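Local coordinates for protein hydroxymethyldihydropterin pyrophosphokinase-dihydropteroate synthase, putative (Plasmodium vivax, PDB 5Z79) that catalyses two successive steps of folate synthesis, transferring pyrophosphate from ATP to 6-hydroxymethyl-7,8-dihydropterin and then joining the pterin to 4-aminobenzoate to give dihydropteroate, at residues L35-K40 against P87-S92; V109-E114 against D281-Y286; R134-R139 against P265-K270. All blocks are in the same frame, centred on the assembly; numbering follows the deposited sequence.

Interaction 1: residues L35-K40 against P87-S92; sequences LYLTEK and PTVENS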
loop_
_atom_site.group_PDB
_atom_site.type_symbol
_atom_site.label_atom_id
_atom_site.label_comp_id
_atom_site.label_asym_id
_atom_site.label_seq_id
_atom_site.Cartn_x
_atom_site.Cartn_y
_atom_site.Cartn_z
ATOM N N LEU A 35 -20.880 -22.081 -26.187
ATOM C CA LEU A 35 -22.073 -21.383 -25.682
ATOM C C LEU A 35 -22.964 -20.978 -26.826
ATOM O O LEU A 35 -24.155 -20.859 -26.642
ATOM C CB LEU A 35 -21.721 -20.079 -24.946
ATOM C CG LEU A 35 -21.119 -20.056 -23.542
ATOM C CD1 LEU A 35 -20.740 -18.664 -23.084
ATOM C CD2 LEU A 35 -22.108 -20.596 -22.555
ATOM N N TYR A 36 -22.370 -20.698 -27.983
ATOM C CA TYR A 36 -23.103 -20.258 -29.166
ATOM C C TYR A 36 -23.868 -21.396 -29.710
ATOM O O TYR A 36 -25.054 -21.273 -29.892
ATOM C CB TYR A 36 -22.154 -19.776 -30.254
ATOM C CG TYR A 36 -22.807 -19.493 -31.584
ATOM C CD1 TYR A 36 -23.815 -18.537 -31.693
ATOM C CD2 TYR A 36 -22.380 -20.147 -32.751
ATOM C CE1 TYR A 36 -24.390 -18.256 -32.914
ATOM C CE2 TYR A 36 -22.971 -19.884 -33.978
ATOM C CZ TYR A 36 -23.975 -18.939 -34.058
ATOM O OH TYR A 36 -24.583 -18.646 -35.280
ATOM N N LEU A 37 -23.204 -22.508 -29.982
ATOM C CA LEU A 37 -23.905 -23.682 -30.486
ATOM C C LEU A 37 -24.988 -24.157 -29.547
ATOM O O LEU A 37 -26.031 -24.549 -29.971
ATOM C CB LEU A 37 -22.939 -24.814 -30.697
ATOM C CG LEU A 37 -21.876 -24.389 -31.685
ATOM C CD1 LEU A 37 -20.773 -25.431 -31.667
ATOM C CD2 LEU A 37 -22.438 -24.184 -33.088
ATOM N N THR A 38 -24.704 -24.120 -28.262
ATOM C CA THR A 38 -25.604 -24.539 -27.206
ATOM C C THR A 38 -26.839 -23.667 -27.195
ATOM O O THR A 38 -27.921 -24.213 -27.092
ATOM C CB THR A 38 -24.921 -24.456 -25.806
ATOM O OG1 THR A 38 -23.757 -25.277 -25.766
ATOM C CG2 THR A 38 -25.831 -24.916 -24.713
ATOM N N GLU A 39 -26.703 -22.336 -27.263
ATOM C CA GLU A 39 -27.886 -21.439 -27.293
ATOM C C GLU A 39 -28.698 -21.709 -28.579
ATOM O O GLU A 39 -29.914 -21.879 -28.561
ATOM C CB GLU A 39 -27.500 -19.942 -27.160
ATOM C CG GLU A 39 -28.685 -18.958 -27.056
ATOM C CD GLU A 39 -28.395 -17.540 -26.473
ATOM O OE1 GLU A 39 -27.841 -16.674 -27.208
ATOM O OE2 GLU A 39 -28.786 -17.243 -25.298
ATOM N N LYS A 40 -27.982 -21.801 -29.687
ATOM C CA LYS A 40 -28.567 -22.028 -30.963
ATOM C C LYS A 40 -29.419 -23.298 -31.004
ATOM O O LYS A 40 -30.517 -23.287 -31.561
ATOM C CB LYS A 40 -27.466 -22.065 -32.015
ATOM C CG LYS A 40 -27.930 -22.580 -33.366
ATOM C CD LYS A 40 -26.800 -22.643 -34.375
ATOM C CE LYS A 40 -27.314 -22.443 -35.777
ATOM N NZ LYS A 40 -26.432 -21.507 -36.518
ATOM N N PRO A 87 -20.469 -20.145 -39.916
ATOM C CA PRO A 87 -21.469 -19.936 -40.975
ATOM C C PRO A 87 -21.917 -21.198 -41.698
ATOM O O PRO A 87 -22.910 -21.149 -42.393
ATOM C CB PRO A 87 -20.741 -19.043 -41.949
ATOM C CG PRO A 87 -19.309 -19.436 -41.788
ATOM C CD PRO A 87 -19.134 -19.697 -40.339
ATOM N N THR A 88 -21.192 -22.298 -41.512
ATOM C CA THR A 88 -21.494 -23.611 -42.111
ATOM C C THR A 88 -22.386 -24.539 -41.225
ATOM O O THR A 88 -22.824 -25.634 -41.650
ATOM C CB THR A 88 -20.174 -24.356 -42.436
ATOM O OG1 THR A 88 -19.529 -24.806 -41.226
ATOM C CG2 THR A 88 -19.231 -23.437 -43.216
ATOM N N VAL A 89 -22.662 -24.120 -39.994
ATOM C CA VAL A 89 -23.493 -24.955 -39.137
ATOM C C VAL A 89 -24.960 -24.813 -39.496
ATOM O O VAL A 89 -25.501 -23.716 -39.605
ATOM C CB VAL A 89 -23.262 -24.700 -37.631
ATOM C CG1 VAL A 89 -21.824 -25.068 -37.260
ATOM C CG2 VAL A 89 -23.542 -23.249 -37.232
ATOM N N GLU A 90 -25.584 -25.955 -39.650
ATOM C CA GLU A 90 -26.957 -26.104 -39.975
ATOM C C GLU A 90 -27.838 -25.366 -38.950
ATOM O O GLU A 90 -27.478 -25.312 -37.824
ATOM C CB GLU A 90 -27.227 -27.612 -39.855
ATOM C CG GLU A 90 -26.263 -28.557 -40.595
ATOM C CD GLU A 90 -25.773 -29.777 -39.803
ATOM O OE1 GLU A 90 -25.039 -29.623 -38.804
ATOM O OE2 GLU A 90 -26.050 -30.917 -40.203
ATOM N N ASN A 91 -28.985 -24.804 -39.342
ATOM C CA ASN A 91 -29.969 -24.077 -38.472
ATOM C C ASN A 91 -30.803 -24.920 -37.494
ATOM O O ASN A 91 -31.065 -26.105 -37.729
ATOM C CB ASN A 91 -31.009 -23.370 -39.341
ATOM C CG ASN A 91 -30.482 -22.139 -40.000
ATOM O OD1 ASN A 91 -30.000 -21.247 -39.348
ATOM N ND2 ASN A 91 -30.594 -22.073 -41.297
ATOM N N SER A 92 -31.279 -24.260 -36.439
ATOM C CA SER A 92 -32.208 -24.851 -35.482
ATOM C C SER A 92 -33.567 -24.817 -36.100
ATOM O O SER A 92 -33.904 -23.868 -36.748
ATOM C CB SER A 92 -32.248 -24.015 -34.198
ATOM O OG SER A 92 -33.124 -24.560 -33.226
#
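Lys-40 carries most of this contact, reaching from helix 27-42 toward the loop 87-92, which is extended from Val-89 on. Its CG lies anti to the backbone N (chi1 168°), and the next two torsions keep the chain nearly straight, so the side chain leaves the helix and spans the separation before bending at its last torsion (chi4 136°). CE, the last methylene, rests against the loop backbone, 3.5 Å from Glu-90 O and 4.1 Å from Asn-91 CA. NZ comes over the CG2 methyl of Val-89 at 3.4 Å, the two side chains meeting at a slant.

The apolar part of the contact is a loose pair, Leu-37 CD2 to Val-89 CG1 at 4.3 Å. Val-89 thus offers one methyl to the leucine and the other to the lysine, its CB directed at the helix. Leu-37, a buried residue, also packs on Ile-184 and Met-188 of helix 174-188.

At the far end Ser-92 lies against the backbone carbonyl of Lys-40, its CB 3.2 Å from Lys-40 O, while the serine hydroxyl is hydrogen-bonded to Tyr-94 O. Glu-90 O, beside the lysine chain, accepts a hydrogen bond from Tyr-41 OH. Glu-90 points its CB away from the helix, and its carboxylate is hydrogen-bonded to Tyr-183 OH and Asn-241 N. These bonds tie the loop to several parts of the fold at once.

Such a contact joins the first helix after strand 13-21 to the long loop that follows strand 43-54. It lies in the HPPK part of the enzyme, where helices and loops cover a six-stranded antiparallel sheet, consistent with the alpha/beta fold of that family.

Interaction 2: residues V109-E114 against D281-Y286; sequences VFLKNE and DIIPEY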
loop_
_atom_site.group_PDB
_atom_site.type_symbol
_atom_site.label_atom_id
_atom_site.label_comp_id
_atom_site.label_asym_id
_atom_site.label_seq_id
_atom_site.Cartn_x
_atom_site.Cartn_y
_atom_site.Cartn_z
ATOM N N VAL A 109 -39.688 -21.250 -10.889
ATOM C CA VAL A 109 -40.298 -22.522 -10.570
ATOM C C VAL A 109 -39.232 -23.570 -10.336
ATOM O O VAL A 109 -39.241 -24.268 -9.338
ATOM C CB VAL A 109 -41.225 -22.960 -11.728
ATOM C CG1 VAL A 109 -41.669 -24.411 -11.570
ATOM C CG2 VAL A 109 -42.437 -22.034 -11.819
ATOM N N PHE A 110 -38.306 -23.667 -11.277
ATOM C CA PHE A 110 -37.204 -24.616 -11.167
ATOM C C PHE A 110 -36.500 -24.472 -9.844
ATOM O O PHE A 110 -36.215 -25.487 -9.213
ATOM C CB PHE A 110 -36.217 -24.440 -12.295
ATOM C CG PHE A 110 -34.945 -25.124 -12.054
ATOM C CD1 PHE A 110 -34.818 -26.460 -12.344
ATOM C CD2 PHE A 110 -33.866 -24.434 -11.499
ATOM C CE1 PHE A 110 -33.618 -27.110 -12.116
ATOM C CE2 PHE A 110 -32.661 -25.069 -11.256
ATOM C CZ PHE A 110 -32.534 -26.412 -11.564
ATOM N N LEU A 111 -36.265 -23.223 -9.426
ATOM C CA LEU A 111 -35.502 -22.914 -8.208
ATOM C C LEU A 111 -36.192 -23.388 -6.906
ATOM O O LEU A 111 -35.529 -23.608 -5.890
ATOM C CB LEU A 111 -35.138 -21.412 -8.135
ATOM C CG LEU A 111 -34.136 -20.856 -9.174
ATOM C CD1 LEU A 111 -34.011 -19.332 -9.106
ATOM C CD2 LEU A 111 -32.734 -21.464 -9.073
ATOM N N LYS A 112 -37.505 -23.568 -6.943
ATOM C CA LYS A 112 -38.226 -24.161 -5.813
ATOM C C LYS A 112 -38.343 -25.694 -5.949
ATOM O O LYS A 112 -39.156 -26.321 -5.268
ATOM C CB LYS A 112 -39.634 -23.532 -5.672
ATOM C CG LYS A 112 -39.657 -22.056 -5.262
ATOM C CD LYS A 112 -41.054 -21.415 -5.409
ATOM C CE LYS A 112 -41.278 -20.833 -6.822
ATOM N NZ LYS A 112 -42.712 -20.688 -7.278
ATOM N N ASN A 113 -37.558 -26.298 -6.840
ATOM C CA ASN A 113 -37.609 -27.762 -7.072
ATOM C C ASN A 113 -39.041 -28.328 -7.379
ATOM O O ASN A 113 -39.300 -29.546 -7.311
ATOM C CB ASN A 113 -36.952 -28.494 -5.891
ATOM C CG ASN A 113 -36.669 -29.942 -6.187
ATOM O OD1 ASN A 113 -36.246 -30.294 -7.257
ATOM N ND2 ASN A 113 -36.900 -30.779 -5.229
ATOM N N GLU A 114 -39.955 -27.427 -7.740
ATOM C CA GLU A 114 -41.292 -27.816 -8.180
ATOM C C GLU A 114 -41.236 -28.264 -9.636
ATOM O O GLU A 114 -40.265 -27.985 -10.379
ATOM C CB GLU A 114 -42.294 -26.661 -8.066
ATOM C CG GLU A 114 -42.677 -26.281 -6.645
ATOM C CD GLU A 114 -43.244 -24.858 -6.581
ATOM O OE1 GLU A 114 -44.174 -24.577 -7.388
ATOM O OE2 GLU A 114 -42.761 -24.022 -5.746
ATOM N N ASP A 281 -22.534 -19.392 -8.055
ATOM C CA ASP A 281 -22.779 -18.136 -8.711
ATOM C C ASP A 281 -24.190 -17.925 -9.223
ATOM O O ASP A 281 -24.758 -16.874 -9.117
ATOM C CB ASP A 281 -21.832 -17.987 -9.883
ATOM C CG ASP A 281 -20.536 -17.422 -9.500
ATOM O OD1 ASP A 281 -20.458 -16.671 -8.543
ATOM O OD2 ASP A 281 -19.573 -17.735 -10.156
ATOM N N ILE A 282 -24.769 -19.008 -9.689
ATOM C CA ILE A 282 -25.988 -18.971 -10.499
ATOM C C ILE A 282 -27.256 -19.573 -9.900
ATOM O O ILE A 282 -28.294 -19.052 -10.169
ATOM C CB ILE A 282 -25.717 -19.588 -11.888
ATOM C CG1 ILE A 282 -25.250 -21.059 -11.795
ATOM C CG2 ILE A 282 -24.664 -18.756 -12.608
ATOM C CD1 ILE A 282 -25.839 -21.966 -12.857
ATOM N N ILE A 283 -27.165 -20.645 -9.111
ATOM C CA ILE A 283 -28.333 -21.272 -8.423
ATOM C C ILE A 283 -28.069 -21.657 -6.947
ATOM O O ILE A 283 -28.434 -22.735 -6.493
ATOM C CB ILE A 283 -28.850 -22.523 -9.160
ATOM C CG1 ILE A 283 -27.748 -23.571 -9.301
ATOM C CG2 ILE A 283 -29.391 -22.130 -10.519
ATOM C CD1 ILE A 283 -28.237 -24.913 -9.781
ATOM N N PRO A 284 -27.459 -20.734 -6.196
ATOM C CA PRO A 284 -27.062 -20.956 -4.795
ATOM C C PRO A 284 -28.172 -21.460 -3.866
ATOM O O PRO A 284 -27.901 -22.242 -2.948
ATOM C CB PRO A 284 -26.600 -19.568 -4.329
ATOM C CG PRO A 284 -27.217 -18.605 -5.312
ATOM C CD PRO A 284 -27.300 -19.326 -6.614
ATOM N N GLU A 285 -29.392 -20.996 -4.080
ATOM C CA GLU A 285 -30.462 -21.305 -3.151
ATOM C C GLU A 285 -31.203 -22.598 -3.534
ATOM O O GLU A 285 -32.055 -23.041 -2.809
ATOM C CB GLU A 285 -31.406 -20.096 -2.953
ATOM C CG GLU A 285 -32.395 -19.792 -4.082
ATOM C CD GLU A 285 -31.750 -19.144 -5.314
ATOM O OE1 GLU A 285 -30.643 -19.587 -5.751
ATOM O OE2 GLU A 285 -32.344 -18.178 -5.871
ATOM N N TYR A 286 -30.827 -23.222 -4.640
ATOM C CA TYR A 286 -31.458 -24.448 -5.098
ATOM C C TYR A 286 -31.051 -25.677 -4.299
ATOM O O TYR A 286 -29.888 -25.829 -3.894
ATOM C CB TYR A 286 -31.101 -24.706 -6.558
ATOM C CG TYR A 286 -31.693 -25.971 -7.164
ATOM C CD1 TYR A 286 -33.061 -26.179 -7.166
ATOM C CD2 TYR A 286 -30.893 -26.938 -7.757
ATOM C CE1 TYR A 286 -33.619 -27.307 -7.739
ATOM C CE2 TYR A 286 -31.448 -28.065 -8.330
ATOM C CZ TYR A 286 -32.816 -28.238 -8.317
ATOM O OH TYR A 286 -33.413 -29.346 -8.860
#
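The backbones come closest where the last turn of helix 105-111 passes the type I beta turn Ile-283 to Tyr-286, with Leu-111 CA 5.3 Å from Tyr-286 CA. Beside this approach the rings of Phe-110 and Tyr-286 stack face to face, their centroids 4.5 Å apart and their planes inclined by 26°. Phe-110 CZ lies over one face of the tyrosine toward its rim, 3.7 Å from Tyr-286 CZ, which makes the stack an offset one. Both residues hold CG anti to the backbone N, chi1 being 180° for Tyr-286, and this swings the two rings into overlap.

Backbone carbonyls also approach the tyrosine: Phe-110 O lies off the ring plane, 3.5 Å from Tyr-286 CE1, and Leu-111 O lies at the ring edge in its plane. Asn-113 sets its CB obliquely to the ring, 4.0 Å from Tyr-286 CE1. Leu-111 divides its two methyls, CD2 packing on Ile-283 CG2 at 3.7 Å and CD1 running beside the carboxylate of Glu-285, with OE2 at 3.8 Å.

Around this pair, Phe-110 also packs on Ile-14 and Val-16 of strand 13-21, while Tyr-286 meets Phe-212 of strand 207-213 edge to face. The contact thus sets the end of helix 105-111 and the turn after helix 273-282 side by side against strands 13-21 and 207-213, adjacent in the six-stranded sheet.

Interaction 3: residues R134-R139 against P265-K270; sequences RRIIKR and PHVYTK. With APC (diphosphomethylphosphonic acid adenosyl ester), chain H.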
loop_
_atom_site.group_PDB
_atom_site.type_symbol
_atom_site.label_atom_id
_atom_site.label_comp_id
_atom_site.label_asym_id
_atom_site.label_seq_id
_atom_site.Cartn_x
_atom_site.Cartn_y
_atom_site.Cartn_z
ATOM N N ARG A 134 -22.815 -43.944 -6.337
ATOM C CA ARG A 134 -21.659 -44.288 -5.512
ATOM C C ARG A 134 -20.878 -45.476 -6.115
ATOM O O ARG A 134 -19.674 -45.523 -6.019
ATOM C CB ARG A 134 -22.074 -44.498 -4.047
ATOM C CG ARG A 134 -22.974 -43.368 -3.498
ATOM C CD ARG A 134 -22.293 -42.079 -3.016
ATOM N NE ARG A 134 -21.066 -42.254 -2.216
ATOM C CZ ARG A 134 -20.902 -43.110 -1.195
ATOM N NH1 ARG A 134 -21.872 -43.949 -0.822
ATOM N NH2 ARG A 134 -19.730 -43.162 -0.553
ATOM N N ARG A 135 -21.540 -46.404 -6.789
ATOM C CA ARG A 135 -20.812 -47.412 -7.564
ATOM C C ARG A 135 -19.972 -46.798 -8.668
ATOM O O ARG A 135 -18.848 -47.204 -8.866
ATOM C CB ARG A 135 -21.757 -48.381 -8.223
ATOM C CG ARG A 135 -22.565 -49.182 -7.266
ATOM C CD ARG A 135 -23.039 -50.425 -7.970
ATOM N NE ARG A 135 -24.030 -51.131 -7.163
ATOM C CZ ARG A 135 -23.760 -51.993 -6.181
ATOM N NH1 ARG A 135 -22.506 -52.284 -5.828
ATOM N NH2 ARG A 135 -24.773 -52.578 -5.544
ATOM N N ILE A 136 -20.530 -45.848 -9.408
ATOM C CA ILE A 136 -19.821 -45.223 -10.531
ATOM C C ILE A 136 -18.638 -44.411 -10.038
ATOM O O ILE A 136 -17.607 -44.375 -10.703
ATOM C CB ILE A 136 -20.742 -44.287 -11.387
ATOM C CG1 ILE A 136 -21.809 -45.089 -12.149
ATOM C CG2 ILE A 136 -19.946 -43.432 -12.382
ATOM C CD1 ILE A 136 -21.291 -46.016 -13.240
ATOM N N ILE A 137 -18.800 -43.751 -8.891
ATOM C CA ILE A 137 -17.725 -42.941 -8.332
ATOM C C ILE A 137 -16.628 -43.828 -7.780
ATOM O O ILE A 137 -15.462 -43.568 -8.045
ATOM C CB ILE A 137 -18.190 -41.990 -7.215
ATOM C CG1 ILE A 137 -19.133 -40.924 -7.775
ATOM C CG2 ILE A 137 -16.978 -41.327 -6.563
ATOM C CD1 ILE A 137 -19.883 -40.173 -6.703
ATOM N N LYS A 138 -17.012 -44.852 -7.013
ATOM C CA LYS A 138 -16.076 -45.826 -6.417
ATOM C C LYS A 138 -15.213 -46.442 -7.500
ATOM O O LYS A 138 -14.002 -46.622 -7.328
ATOM C CB LYS A 138 -16.838 -46.944 -5.696
ATOM C CG LYS A 138 -15.985 -47.866 -4.835
ATOM C CD LYS A 138 -16.554 -49.281 -4.778
ATOM C CE LYS A 138 -16.344 -49.986 -3.436
ATOM N NZ LYS A 138 -14.952 -50.462 -3.195
ATOM N N ARG A 139 -15.852 -46.734 -8.632
ATOM C CA ARG A 139 -15.191 -47.403 -9.740
ATOM C C ARG A 139 -14.274 -46.450 -10.490
ATOM O O ARG A 139 -13.232 -46.855 -10.978
ATOM C CB ARG A 139 -16.241 -47.994 -10.666
ATOM C CG ARG A 139 -15.719 -48.938 -11.745
ATOM C CD ARG A 139 -16.572 -48.805 -13.014
ATOM N NE ARG A 139 -16.793 -47.400 -13.439
ATOM C CZ ARG A 139 -17.599 -47.029 -14.436
ATOM N NH1 ARG A 139 -18.282 -47.929 -15.154
ATOM N NH2 ARG A 139 -17.722 -45.739 -14.716
ATOM N N PRO A 265 -29.406 -35.851 -11.335
ATOM C CA PRO A 265 -28.297 -34.947 -11.632
ATOM C C PRO A 265 -27.016 -35.686 -12.022
ATOM O O PRO A 265 -26.908 -36.900 -11.869
ATOM C CB PRO A 265 -28.092 -34.191 -10.310
ATOM C CG PRO A 265 -29.401 -34.267 -9.617
ATOM C CD PRO A 265 -29.947 -35.614 -9.981
ATOM N N HIS A 266 -26.052 -34.934 -12.528
ATOM C CA HIS A 266 -24.772 -35.475 -12.916
ATOM C C HIS A 266 -24.218 -36.167 -11.697
ATOM O O HIS A 266 -24.513 -35.775 -10.569
ATOM C CB HIS A 266 -23.857 -34.344 -13.378
ATOM C CG HIS A 266 -22.617 -34.810 -14.059
ATOM N ND1 HIS A 266 -21.443 -35.026 -13.383
ATOM C CD2 HIS A 266 -22.359 -35.086 -15.353
ATOM C CE1 HIS A 266 -20.517 -35.429 -14.229
ATOM N NE2 HIS A 266 -21.049 -35.477 -15.432
ATOM N N VAL A 267 -23.428 -37.206 -11.929
ATOM C CA VAL A 267 -22.913 -38.038 -10.855
ATOM C C VAL A 267 -22.088 -37.252 -9.854
ATOM O O VAL A 267 -22.223 -37.454 -8.641
ATOM C CB VAL A 267 -22.033 -39.173 -11.408
ATOM C CG1 VAL A 267 -21.404 -39.978 -10.275
ATOM C CG2 VAL A 267 -22.846 -40.097 -12.300
ATOM N N TYR A 268 -21.234 -36.374 -10.378
ATOM C CA TYR A 268 -20.304 -35.568 -9.574
ATOM C C TYR A 268 -20.785 -34.204 -9.112
ATOM O O TYR A 268 -20.025 -33.489 -8.476
ATOM C CB TYR A 268 -19.003 -35.388 -10.331
ATOM C CG TYR A 268 -18.244 -36.662 -10.404
ATOM C CD1 TYR A 268 -17.425 -37.068 -9.357
ATOM C CD2 TYR A 268 -18.352 -37.482 -11.502
ATOM C CE1 TYR A 268 -16.711 -38.237 -9.422
ATOM C CE2 TYR A 268 -17.649 -38.667 -11.570
ATOM C CZ TYR A 268 -16.830 -39.026 -10.528
ATOM O OH TYR A 268 -16.151 -40.194 -10.616
ATOM N N THR A 269 -22.034 -33.853 -9.378
ATOM C CA THR A 269 -22.477 -32.504 -9.120
ATOM C C THR A 269 -22.154 -32.035 -7.711
ATOM O O THR A 269 -21.647 -30.942 -7.525
ATOM C CB THR A 269 -23.980 -32.305 -9.366
ATOM O OG1 THR A 269 -24.319 -32.661 -10.721
ATOM C CG2 THR A 269 -24.328 -30.853 -9.159
ATOM N N LYS A 270 -22.437 -32.850 -6.705
ATOM C CA LYS A 270 -22.248 -32.399 -5.323
ATOM C C LYS A 270 -20.889 -32.784 -4.766
ATOM O O LYS A 270 -20.587 -32.464 -3.627
ATOM C CB LYS A 270 -23.416 -32.866 -4.425
ATOM C CG LYS A 270 -23.217 -34.134 -3.607
ATOM C CD LYS A 270 -24.567 -34.651 -3.093
ATOM C CE LYS A 270 -24.523 -35.380 -1.759
ATOM N NZ LYS A 270 -25.819 -36.103 -1.591
HETATM P PG APC H . -17.165 -35.477 -16.622
HETATM O O1G APC H . -16.523 -34.141 -16.927
HETATM O O2G APC H . -18.457 -35.690 -17.377
HETATM O O3G APC H . -17.298 -35.742 -15.139
HETATM P PB APC H . -15.734 -37.029 -18.655
HETATM O O1B APC H . -14.355 -37.631 -18.639
HETATM O O2B APC H . -15.901 -35.824 -19.533
HETATM O O3B APC H . -16.156 -36.610 -17.175
HETATM P PA APC H . -17.859 -37.930 -20.666
HETATM O O1A APC H . -16.865 -37.719 -21.775
HETATM O O2A APC H . -18.815 -36.793 -20.418
HETATM C C3A APC H . -16.954 -38.302 -19.128
HETATM O "O5'" APC H . -18.710 -39.236 -21.021
HETATM C "C5'" APC H . -18.669 -40.493 -20.298
HETATM C "C4'" APC H . -20.078 -40.976 -20.057
HETATM O "O4'" APC H . -20.800 -39.954 -19.327
HETATM C "C3'" APC H . -20.918 -41.280 -21.309
HETATM O "O3'" APC H . -21.357 -42.626 -21.286
HETATM C "C2'" APC H . -22.091 -40.289 -21.248
HETATM O "O2'" APC H . -23.339 -40.850 -21.586
HETATM C "C1'" APC H . -22.129 -39.901 -19.777
HETATM N N9 APC H . -22.645 -38.558 -19.539
HETATM C C8 APC H . -22.187 -37.366 -20.051
HETATM N N7 APC H . -22.859 -36.319 -19.627
HETATM C C5 APC H . -23.816 -36.853 -18.775
HETATM C C6 APC H . -24.838 -36.265 -18.002
HETATM N N6 APC H . -25.074 -34.959 -17.947
HETATM N N1 APC H . -25.609 -37.090 -17.259
HETATM C C2 APC H . -25.362 -38.406 -17.310
HETATM N N3 APC H . -24.440 -39.074 -17.995
HETATM C C4 APC H . -23.689 -38.230 -18.715
#
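A loop of the nucleotide pocket in the HPPK part of the enzyme, 265-270, is backed here by helix 126-146, and its His-266 binds the ATP analogue. The helix meets it through Ile-137, whose CG1 lies 3.5 Å from Val-267 CG1 and 4.0 Å from Tyr-268 CE1; in both pairs the side chains run past each other in opposite directions. Ile-136 adds a looser touch, CG2 to Val-267 CG1 at 4.3 Å. Val-267 points its CB at the helix, while the same CG1 rests over one face of Tyr-268 toward the rim. The phenol end of Tyr-268 reaches the helix backbone, OH lying 3.9 Å from Ile-137 CA and making a weak hydrogen bond to Asn-140.

Within the type I beta turn His-266 to Thr-269, Thr-269 OG1 donates to His-266 O at 3.1 Å from well above the carbonyl plane, beside a weak backbone bond from Thr-269 N to the same oxygen. Both ring nitrogens of the histidine have partners: ND1 accepts a weak bond from Tyr-268 N, and NE2 donates to APC O2G at 3.2 Å, with an N-H...O angle of 143°.

The weak bond to ND1 is consistent with a proton on NE2, which points to the terminal phosphate. Tyr-268 belongs to both parts: its backbone N serves the histidine, its ring packs on Ile-137.

How the interactions relate
All three contacts lie in the HPPK part of the chain, and none touches another. Interaction 1 stands apart, its centre 27 Å from that of interaction 2 and 31 Å from that of interaction 3. The latter two are closer neighbours, with centres 21 Å apart and nearest atoms about 6 Å apart; in sequence, both segments of interaction 3 fall between those of interaction 2. Phe-212 of strand 207-213 lies between them, touching residues of both. Interaction 3 includes His-266, which hydrogen-bonds the nucleotide analogue, and brings the Tyr-268 side chain about 7 Å from the bound pterin, whereas the Phe-110 side chain of interaction 2 is about 13 Å from the analogue.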